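PDB 7DDA: envelope protein from White spot syndrome virus, which probably helps the virion attach to its host by binding heparin-like sulphated glycans through sulfate sites on its C-terminal domain, the part in this structure. Local coordinates for residues A[80-85]-A[100-105]; A[34-39]-A[162-167]; A[134-139]-A[146-151]. All blocks are in the same frame, centred on the assembly; numbering follows the deposited sequence.

Contact 1: residues A[80-85]-A[100-105]; sequences FHIYKI and YGLRNK
The Tyr83 ring lies over the backbone of Gly101, whose O sits 3.4 Å above the ring plane and over its centre, while Tyr83 CE1 reaches Gly101 CA at 3.6 Å. Its hydroxyl continues onto one face of the Arg103 guanidinium, whose plane is only 13° from that of the ring. Tyr83 OH and Arg103 NH2 do not hydrogen-bond: the hydroxyl pairs with Glu145, and Arg103 NH1 with the Asn143 carbonyl. Tyr83 CD2 in turn covers one face of the His81 imidazole, 3.6 Å above its plane. Tyr83 CG sits between the backbone N and carbonyl carbon (chi1 39°), which folds the ring back over the neighbouring strand, where glycine offers no side chain to meet it. On the other face of the sheet, Phe80 has Arg103 O at its ring edge.

Between the two faces the strands run antiparallel, their axes 165° apart. His81 and Arg103 form one hydrogen-bonded pair, with Arg103 N to His81 O at 2.8 Å, and Tyr83 and Gly101 form the next. Ile82 and Leu102 pair between them, Ile82 CG1 4.0 Å from Leu102 CD1, and Phe80 CD1 is 4.1 Å from Leu102 CD2.

The hairpin is therefore two-sided. Its largely apolar face, with Phe80, Ile82 and Leu102, packs toward the other sheet; Lys84, salt-bridged to Asp45, is its polar end. Around the other, His81, Arg103 and Lys105 gather basic or potentially basic groups, partly offset by Glu145. A sulfate ion, probably from the crystallisation liquor, is modelled beside His81, too close for its exact position to be relied on, but consistent with a surface able to receive sulphated glycans.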
loop_
_atom_site.group_PDB
_atom_site.type_symbol
_atom_site.label_atom_id
_atom_site.label_comp_id
_atom_site.label_asym_id
_atom_site.label_seq_id
_atom_site.Cartn_x
_atom_site.Cartn_y
_atom_site.Cartn_z
ATOM N N PHE A 80 11.222 13.036 12.239
ATOM C CA PHE A 80 11.967 11.917 11.694
ATOM C C PHE A 80 12.964 12.447 10.686
ATOM O O PHE A 80 12.766 13.512 10.100
ATOM C CB PHE A 80 11.036 10.898 11.041
ATOM C CG PHE A 80 9.957 10.433 11.949
ATOM C CD1 PHE A 80 10.256 9.619 13.039
ATOM C CD2 PHE A 80 8.644 10.858 11.763
ATOM C CE1 PHE A 80 9.252 9.197 13.914
ATOM C CE2 PHE A 80 7.637 10.448 12.627
ATOM C CZ PHE A 80 7.941 9.615 13.706
ATOM N N HIS A 81 14.053 11.708 10.514
ATOM C CA HIS A 81 15.031 11.999 9.477
ATOM C C HIS A 81 15.277 10.715 8.693
ATOM O O HIS A 81 15.593 9.678 9.281
ATOM C CB HIS A 81 16.341 12.554 10.082
ATOM C CG HIS A 81 17.375 12.920 9.057
ATOM N ND1 HIS A 81 18.730 12.872 9.314
ATOM C CD2 HIS A 81 17.251 13.323 7.770
ATOM C CE1 HIS A 81 19.396 13.234 8.230
ATOM N NE2 HIS A 81 18.521 13.512 7.279
ATOM N N ILE A 82 15.115 10.780 7.375
ATOM C CA ILE A 82 15.251 9.621 6.496
ATOM C C ILE A 82 16.349 9.918 5.485
ATOM O O ILE A 82 16.375 10.998 4.883
ATOM C CB ILE A 82 13.923 9.287 5.788
ATOM C CG1 ILE A 82 12.809 9.113 6.824
ATOM C CG2 ILE A 82 14.076 8.034 4.922
ATOM C CD1 ILE A 82 11.409 9.332 6.263
ATOM N N TYR A 83 17.253 8.965 5.297
ATOM C CA TYR A 83 18.465 9.249 4.544
ATOM C C TYR A 83 18.934 7.974 3.871
ATOM O O TYR A 83 18.723 6.864 4.379
ATOM C CB TYR A 83 19.592 9.806 5.444
ATOM C CG TYR A 83 19.630 9.127 6.795
ATOM C CD1 TYR A 83 20.380 7.983 6.990
ATOM C CD2 TYR A 83 18.864 9.606 7.860
ATOM C CE1 TYR A 83 20.399 7.347 8.216
ATOM C CE2 TYR A 83 18.867 8.969 9.088
ATOM C CZ TYR A 83 19.637 7.843 9.255
ATOM O OH TYR A 83 19.657 7.200 10.465
ATOM N N LYS A 84 19.553 8.155 2.712
ATOM C CA LYS A 84 20.259 7.075 2.047
ATOM C C LYS A 84 21.501 6.699 2.842
ATOM O O LYS A 84 22.320 7.555 3.178
ATOM C CB LYS A 84 20.630 7.513 0.634
ATOM C CG LYS A 84 21.515 6.557 -0.131
ATOM C CD LYS A 84 21.857 7.167 -1.480
ATOM C CE LYS A 84 23.171 6.651 -2.008
ATOM N NZ LYS A 84 23.544 7.360 -3.272
ATOM N N ILE A 85 21.626 5.424 3.181
ATOM C CA ILE A 85 22.869 4.945 3.765
ATOM C C ILE A 85 23.815 4.438 2.686
ATOM O O ILE A 85 25.018 4.706 2.735
ATOM C CB ILE A 85 22.569 3.858 4.813
ATOM C CG1 ILE A 85 21.894 4.467 6.046
ATOM C CG2 ILE A 85 23.837 3.103 5.209
ATOM C CD1 ILE A 85 21.376 3.418 6.995
ATOM N N TYR A 100 18.424 2.314 3.482
ATOM C CA TYR A 100 18.000 3.578 4.061
ATOM C C TYR A 100 17.953 3.481 5.575
ATOM O O TYR A 100 17.804 2.394 6.139
ATOM C CB TYR A 100 16.632 3.992 3.496
ATOM C CG TYR A 100 16.764 4.230 2.023
ATOM C CD1 TYR A 100 17.146 5.475 1.530
ATOM C CD2 TYR A 100 16.600 3.182 1.121
ATOM C CE1 TYR A 100 17.315 5.681 0.173
ATOM C CE2 TYR A 100 16.772 3.382 -0.239
ATOM C CZ TYR A 100 17.133 4.625 -0.705
ATOM O OH TYR A 100 17.295 4.798 -2.063
ATOM N N GLY A 101 18.099 4.631 6.223
ATOM C CA GLY A 101 17.927 4.741 7.663
ATOM C C GLY A 101 16.834 5.737 7.998
ATOM O O GLY A 101 16.701 6.769 7.339
ATOM N N LEU A 102 16.050 5.421 9.025
ATOM C CA LEU A 102 15.100 6.356 9.612
ATOM C C LEU A 102 15.493 6.582 11.069
ATOM O O LEU A 102 15.540 5.631 11.859
ATOM C CB LEU A 102 13.661 5.823 9.513
ATOM C CG LEU A 102 12.526 6.668 10.119
ATOM C CD1 LEU A 102 11.215 6.514 9.338
ATOM C CD2 LEU A 102 12.293 6.340 11.591
ATOM N N ARG A 103 15.751 7.833 11.430
ATOM C CA ARG A 103 16.075 8.177 12.809
ATOM C C ARG A 103 14.890 8.830 13.510
ATOM O O ARG A 103 14.307 9.801 13.003
ATOM C CB ARG A 103 17.285 9.106 12.884
ATOM C CG ARG A 103 17.953 9.062 14.254
ATOM C CD ARG A 103 19.156 9.996 14.328
ATOM N NE ARG A 103 20.189 9.664 13.349
ATOM C CZ ARG A 103 21.030 8.634 13.447
ATOM N NH1 ARG A 103 20.986 7.815 14.494
ATOM N NH2 ARG A 103 21.926 8.414 12.491
ATOM N N ASN A 104 14.552 8.292 14.680
ATOM C CA ASN A 104 13.568 8.903 15.560
ATOM C C ASN A 104 14.146 10.197 16.129
ATOM O O ASN A 104 15.177 10.184 16.808
ATOM C CB ASN A 104 13.191 7.912 16.665
ATOM C CG ASN A 104 12.198 8.486 17.689
ATOM O OD1 ASN A 104 11.710 9.620 17.569
ATOM N ND2 ASN A 104 11.892 7.682 18.701
ATOM N N LYS A 105 13.504 11.320 15.828
ATOM C CA LYS A 105 13.924 12.619 16.334
ATOM C C LYS A 105 12.912 13.224 17.301
ATOM O O LYS A 105 12.962 14.425 17.565
ATOM C CB LYS A 105 14.168 13.579 15.175
ATOM C CG LYS A 105 15.219 13.092 14.217
ATOM C CD LYS A 105 16.574 13.214 14.853
ATOM C CE LYS A 105 17.300 14.383 14.270
ATOM N NZ LYS A 105 18.590 14.610 14.957
#

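Contact 2: residues A[34-39]-A[162-167]; sequences TVIVKA and IIYFFL
Ile36 and Tyr164 meet through matching first torsions: in each, the gamma carbon lies beside the backbone N and anti to the carbonyl carbon (Ile36 CG1 at -53°, Tyr164 CG at -57°). Ile36 CG2, the other branch, thereby comes over one face of the tyrosine ring, 4.1 Å from its centroid and 25° off the ring normal, a CH-pi contact offset toward the rim; the Tyr164 hydroxyl is bonded to Glu118. The same CG2 touches Ile162 CG2 at 3.6 Å. Farther along this face, Ile162 CD1 lies against the aliphatic part of Lys38, 3.6 Å from its CG; at the other end Thr34 and Phe166 lie side by side, OG1 at the ring edge.

On the reverse face Val37 CG2 comes within 3.5 Å of Phe165 CE1, and Val35 CG2 is 4.0 Å from Leu167 CD1. The Phe165 ring turns its edge to Val35 O and Val37 CB.

Reciprocal backbone bonds join Val35 with Phe165 and Val37 with Ile163, Val37 N reaching Ile163 O at 2.8 Å. These pairs alternate with the non-hydrogen-bonded pairs Thr34-Phe166, Ile36-Tyr164 and Lys38-Ile162, as in a regular antiparallel ladder.

The two faces are used differently. Val35, Val37, Phe165 and Leu167 pack against Phe80, Ile82 or Leu102 of the second sheet. Ile36 and Tyr164 instead meet Phe166 and Phe116 of a neighbouring subunit, and the Phe166 carbonyl accepts from the hydroxyl of Tyr50 of the third subunit. One apolar face thus joins the core, while a mixed face that includes Ile36, Tyr164 and Phe166 meets the other subunits.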
loop_
_atom_site.group_PDB
_atom_site.type_symbol
_atom_site.label_atom_id
_atom_site.label_comp_id
_atom_site.label_asym_id
_atom_site.label_seq_id
_atom_site.Cartn_x
_atom_site.Cartn_y
_atom_site.Cartn_z
ATOM N N THR A 34 2.443 8.275 8.654
ATOM C CA THR A 34 2.831 7.593 7.429
ATOM C C THR A 34 3.702 8.545 6.628
ATOM O O THR A 34 3.299 9.684 6.370
ATOM C CB THR A 34 1.602 7.186 6.602
ATOM O OG1 THR A 34 0.781 6.302 7.373
ATOM C CG2 THR A 34 2.020 6.514 5.294
ATOM N N VAL A 35 4.889 8.091 6.244
ATOM C CA VAL A 35 5.821 8.904 5.473
ATOM C C VAL A 35 6.152 8.149 4.187
ATOM O O VAL A 35 6.610 6.997 4.232
ATOM C CB VAL A 35 7.086 9.239 6.290
ATOM C CG1 VAL A 35 7.978 10.219 5.544
ATOM C CG2 VAL A 35 6.693 9.813 7.643
ATOM N N ILE A 36 5.908 8.793 3.047
ATOM C CA ILE A 36 6.104 8.201 1.725
ATOM C C ILE A 36 7.359 8.812 1.122
ATOM O O ILE A 36 7.428 10.027 0.903
ATOM C CB ILE A 36 4.883 8.428 0.819
ATOM C CG1 ILE A 36 3.600 7.951 1.506
ATOM C CG2 ILE A 36 5.041 7.704 -0.515
ATOM C CD1 ILE A 36 2.335 8.185 0.664
ATOM N N VAL A 37 8.363 7.980 0.879
ATOM C CA VAL A 37 9.662 8.431 0.397
ATOM C C VAL A 37 9.825 7.947 -1.034
ATOM O O VAL A 37 9.651 6.750 -1.312
ATOM C CB VAL A 37 10.812 7.907 1.276
ATOM C CG1 VAL A 37 12.171 8.228 0.634
ATOM C CG2 VAL A 37 10.710 8.461 2.690
ATOM N N LYS A 38 10.155 8.880 -1.933
ATOM C CA LYS A 38 10.516 8.579 -3.311
ATOM C C LYS A 38 12.035 8.653 -3.467
ATOM O O LYS A 38 12.641 9.700 -3.200
ATOM C CB LYS A 38 9.827 9.544 -4.275
ATOM C CG LYS A 38 10.296 9.367 -5.711
ATOM C CD LYS A 38 9.260 9.833 -6.720
ATOM C CE LYS A 38 9.414 11.289 -7.064
ATOM N NZ LYS A 38 10.487 11.464 -8.068
ATOM N N ALA A 39 12.644 7.552 -3.909
ATOM C CA ALA A 39 14.085 7.477 -4.107
ATOM C C ALA A 39 14.398 6.965 -5.509
ATOM O O ALA A 39 13.609 6.237 -6.113
ATOM C CB ALA A 39 14.742 6.564 -3.069
ATOM N N ILE A 162 9.538 3.678 -4.159
ATOM C CA ILE A 162 8.643 4.367 -3.239
ATOM C C ILE A 162 8.560 3.526 -1.973
ATOM O O ILE A 162 8.133 2.363 -2.018
ATOM C CB ILE A 162 7.253 4.601 -3.851
ATOM C CG1 ILE A 162 7.370 5.163 -5.275
ATOM C CG2 ILE A 162 6.468 5.555 -3.007
ATOM C CD1 ILE A 162 8.045 6.531 -5.368
ATOM N N ILE A 163 8.998 4.095 -0.851
ATOM C CA ILE A 163 9.009 3.408 0.434
ATOM C C ILE A 163 7.989 4.070 1.349
ATOM O O ILE A 163 7.964 5.302 1.482
ATOM C CB ILE A 163 10.398 3.427 1.090
ATOM C CG1 ILE A 163 11.491 3.057 0.101
ATOM C CG2 ILE A 163 10.425 2.508 2.284
ATOM C CD1 ILE A 163 12.885 3.418 0.633
ATOM N N TYR A 164 7.158 3.253 1.987
ATOM C CA TYR A 164 6.141 3.734 2.908
ATOM C C TYR A 164 6.561 3.327 4.315
ATOM O O TYR A 164 6.779 2.143 4.585
ATOM C CB TYR A 164 4.755 3.179 2.553
ATOM C CG TYR A 164 4.281 3.497 1.134
ATOM C CD1 TYR A 164 4.865 2.886 0.027
ATOM C CD2 TYR A 164 3.250 4.398 0.906
ATOM C CE1 TYR A 164 4.441 3.174 -1.265
ATOM C CE2 TYR A 164 2.816 4.689 -0.386
ATOM C CZ TYR A 164 3.413 4.076 -1.467
ATOM O OH TYR A 164 2.995 4.356 -2.766
ATOM N N PHE A 165 6.706 4.312 5.193
ATOM C CA PHE A 165 7.060 4.079 6.587
ATOM C C PHE A 165 5.813 4.266 7.430
ATOM O O PHE A 165 5.227 5.359 7.439
ATOM C CB PHE A 165 8.158 5.038 7.049
ATOM C CG PHE A 165 9.439 4.906 6.284
ATOM C CD1 PHE A 165 9.601 5.546 5.061
ATOM C CD2 PHE A 165 10.481 4.167 6.785
ATOM C CE1 PHE A 165 10.785 5.427 4.359
ATOM C CE2 PHE A 165 11.657 4.054 6.090
ATOM C CZ PHE A 165 11.812 4.680 4.879
ATOM N N PHE A 166 5.417 3.209 8.142
ATOM C CA PHE A 166 4.245 3.235 9.020
ATOM C C PHE A 166 4.736 3.326 10.458
ATOM O O PHE A 166 5.164 2.327 11.044
ATOM C CB PHE A 166 3.362 2.019 8.786
ATOM C CG PHE A 166 2.975 1.835 7.338
ATOM C CD1 PHE A 166 2.103 2.721 6.727
ATOM C CD2 PHE A 166 3.513 0.807 6.582
ATOM C CE1 PHE A 166 1.743 2.564 5.403
ATOM C CE2 PHE A 166 3.161 0.650 5.263
ATOM C CZ PHE A 166 2.268 1.526 4.670
ATOM N N LEU A 167 4.647 4.530 11.024
ATOM C CA LEU A 167 5.284 4.868 12.289
ATOM C C LEU A 167 4.273 4.881 13.431
ATOM O O LEU A 167 3.201 5.485 13.320
ATOM C CB LEU A 167 5.984 6.218 12.154
ATOM C CG LEU A 167 7.246 6.089 11.301
ATOM C CD1 LEU A 167 7.611 7.420 10.698
ATOM C CD2 LEU A 167 8.406 5.588 12.154
#

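Contact 3: residues A[134-139]-A[146-151]; sequences ENNRDE and GKYGFL. With SO4 (sulfate ion), chain B.
Tyr148 holds the close-packed part of the contact, reaching along the 134-136 backbone until its hydroxyl donates to Asn136 O at 2.8 Å, in the carbonyl plane and on a lone pair. Asn135 OD1 meets the ring edge in plane, 3.3 Å from Tyr148 CE1, with its amide turned 79° from the ring. Tyr148 is buried, touching Cys113, Phe165 and Ile140, so the bond to Asn136 gives its hydroxyl a partner there. Beside it, buried Gly149 donates from its N to Glu134 O at 2.8 Å, and the Glu134 carboxylate pairs with Lys97.

Pairing weakens toward the sulfate side, where Lys147 is exposed: Asn136 N to Lys147 O is a weak bond of 3.5 Å. Here a sulfate ion sits between the two segments. Lys147 N donates to its O3 at 2.7 Å. The contacts modelled from Asn136 ND2 to O2 and from the lysine amino group are unusually short, so their detail is doubtful. Asn136 CG, anti to the backbone N (chi1 -174°), directs the amide to this side; its OD1 accepts from Asp138 N at 2.8 Å, which supports the amide orientation.

This is the loosening end of a beta hairpin at an outer strand. Asn136, held in an Asx turn, and the Lys147 N-H flank a sulfate, probably from the crystallisation liquor, that marks an anion site consistent with heparin binding.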
loop_
_atom_site.group_PDB
_atom_site.type_symbol
_atom_site.label_atom_id
_atom_site.label_comp_id
_atom_site.label_asym_id
_atom_site.label_seq_id
_atom_site.Cartn_x
_atom_site.Cartn_y
_atom_site.Cartn_z
ATOM N N GLU A 134 17.800 -5.698 5.343
ATOM C CA GLU A 134 17.718 -5.054 6.651
ATOM C C GLU A 134 16.299 -4.570 6.920
ATOM O O GLU A 134 15.662 -3.948 6.063
ATOM C CB GLU A 134 18.675 -3.871 6.731
ATOM C CG GLU A 134 20.146 -4.228 6.763
ATOM C CD GLU A 134 20.761 -4.348 5.384
ATOM O OE1 GLU A 134 20.021 -4.537 4.398
ATOM O OE2 GLU A 134 21.996 -4.224 5.285
ATOM N N ASN A 135 15.814 -4.846 8.127
ATOM C CA ASN A 135 14.485 -4.405 8.533
ATOM C C ASN A 135 14.442 -4.382 10.054
ATOM O O ASN A 135 14.409 -5.439 10.681
ATOM C CB ASN A 135 13.421 -5.341 7.977
ATOM C CG ASN A 135 12.036 -4.786 8.128
ATOM O OD1 ASN A 135 11.741 -4.075 9.085
ATOM N ND2 ASN A 135 11.165 -5.113 7.187
ATOM N N ASN A 136 14.392 -3.196 10.647
ATOM C CA ASN A 136 14.323 -3.084 12.101
ATOM C C ASN A 136 12.867 -3.152 12.560
ATOM O O ASN A 136 12.092 -2.206 12.372
ATOM C CB ASN A 136 14.995 -1.793 12.562
ATOM C CG ASN A 136 15.084 -1.695 14.073
ATOM O OD1 ASN A 136 14.428 -2.444 14.795
ATOM N ND2 ASN A 136 15.923 -0.790 14.559
ATOM N N ARG A 137 12.508 -4.254 13.197
ATOM C CA ARG A 137 11.165 -4.458 13.720
ATOM C C ARG A 137 11.034 -4.072 15.183
ATOM O O ARG A 137 9.936 -4.167 15.740
ATOM C CB ARG A 137 10.756 -5.926 13.544
ATOM C CG ARG A 137 10.627 -6.294 12.103
ATOM C CD ARG A 137 10.832 -7.752 11.843
ATOM N NE ARG A 137 10.598 -8.045 10.426
ATOM C CZ ARG A 137 9.438 -7.884 9.787
ATOM N NH1 ARG A 137 8.340 -7.482 10.430
ATOM N NH2 ARG A 137 9.373 -8.159 8.493
ATOM N N ASP A 138 12.118 -3.648 15.818
ATOM C CA ASP A 138 12.123 -3.436 17.253
ATOM C C ASP A 138 11.778 -1.998 17.590
ATOM O O ASP A 138 11.502 -1.168 16.724
ATOM C CB ASP A 138 13.480 -3.800 17.843
ATOM C CG ASP A 138 13.926 -5.172 17.430
ATOM O OD1 ASP A 138 13.104 -6.115 17.539
ATOM O OD2 ASP A 138 15.087 -5.302 16.982
ATOM N N GLU A 139 11.793 -1.706 18.881
ATOM C CA GLU A 139 11.620 -0.339 19.326
ATOM C C GLU A 139 12.802 0.510 18.871
ATOM O O GLU A 139 13.920 0.018 18.702
ATOM C CB GLU A 139 11.472 -0.310 20.840
ATOM C CG GLU A 139 10.231 -1.032 21.304
ATOM C CD GLU A 139 9.943 -0.807 22.767
ATOM O OE1 GLU A 139 8.999 -1.443 23.297
ATOM O OE2 GLU A 139 10.661 0.011 23.379
ATOM N N GLY A 146 16.436 3.146 12.610
ATOM C CA GLY A 146 16.082 1.879 11.987
ATOM C C GLY A 146 16.609 1.848 10.559
ATOM O O GLY A 146 16.502 2.835 9.824
ATOM N N LYS A 147 17.187 0.716 10.177
ATOM C CA LYS A 147 17.752 0.539 8.844
ATOM C C LYS A 147 16.861 -0.383 8.019
ATOM O O LYS A 147 16.477 -1.463 8.486
ATOM C CB LYS A 147 19.176 -0.023 8.917
ATOM C CG LYS A 147 20.127 0.890 9.677
ATOM C CD LYS A 147 21.600 0.546 9.462
ATOM C CE LYS A 147 21.934 -0.878 9.881
ATOM N NZ LYS A 147 21.744 -1.149 11.315
ATOM N N TYR A 148 16.567 0.032 6.782
ATOM C CA TYR A 148 15.665 -0.694 5.891
ATOM C C TYR A 148 16.333 -0.878 4.537
ATOM O O TYR A 148 16.643 0.101 3.853
ATOM C CB TYR A 148 14.332 0.052 5.795
ATOM C CG TYR A 148 13.758 0.149 7.198
ATOM C CD1 TYR A 148 13.165 -0.960 7.797
ATOM C CD2 TYR A 148 13.902 1.301 7.957
ATOM C CE1 TYR A 148 12.700 -0.915 9.090
ATOM C CE2 TYR A 148 13.433 1.354 9.270
ATOM C CZ TYR A 148 12.838 0.244 9.822
ATOM O OH TYR A 148 12.362 0.286 11.109
ATOM N N GLY A 149 16.581 -2.129 4.163
ATOM C CA GLY A 149 17.340 -2.453 2.964
ATOM C C GLY A 149 16.494 -3.188 1.935
ATOM O O GLY A 149 15.715 -4.080 2.278
ATOM N N PHE A 150 16.677 -2.820 0.673
ATOM C CA PHE A 150 15.882 -3.384 -0.401
ATOM C C PHE A 150 16.798 -3.926 -1.484
ATOM O O PHE A 150 17.751 -3.252 -1.888
ATOM C CB PHE A 150 14.928 -2.329 -0.936
ATOM C CG PHE A 150 14.069 -1.727 0.136
ATOM C CD1 PHE A 150 12.916 -2.377 0.565
ATOM C CD2 PHE A 150 14.443 -0.547 0.762
ATOM C CE1 PHE A 150 12.131 -1.840 1.567
ATOM C CE2 PHE A 150 13.661 0.002 1.774
ATOM C CZ PHE A 150 12.502 -0.642 2.173
ATOM N N LEU A 151 16.537 -5.154 -1.917
ATOM C CA LEU A 151 17.190 -5.726 -3.089
ATOM C C LEU A 151 16.250 -5.539 -4.265
ATOM O O LEU A 151 15.129 -6.060 -4.250
ATOM C CB LEU A 151 17.482 -7.210 -2.890
ATOM C CG LEU A 151 18.245 -7.961 -3.985
ATOM C CD1 LEU A 151 19.606 -7.343 -4.327
ATOM C CD2 LEU A 151 18.379 -9.421 -3.591
HETATM S S SO4 B . 18.615 -1.323 12.429
HETATM O O1 SO4 B . 18.496 -2.540 13.238
HETATM O O2 SO4 B . 17.796 -0.286 12.992
HETATM O O3 SO4 B . 18.106 -1.672 11.112
HETATM O O4 SO4 B . 19.994 -0.928 12.332
#

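Overall arrangement
Contacts 1 and 3 belong to one four-stranded antiparallel sheet and contact 2 to the other, which packs against it. Centres lie about 11 Å apart for contacts 1 and 2 and for contacts 1 and 3, and about 13 Å for contacts 2 and 3. Between the sheets, Leu102 CD1 comes to 3.5 Å from Phe165 CD2 and Phe150 CE2 to 3.7 Å from Ile163 CD1. Within the shared sheet, Tyr100 O lies 2.7 Å from Tyr148 N, probably hydrogen-bonded. Separate sulfate ions lie at His81 and between Asn136 and Lys147. Contact 2 meets both other subunits, and Arg137 of contact 3 also reaches Glu120 of the third subunit. The disulfide partners Cys111 and Cys169 both touch Phe80.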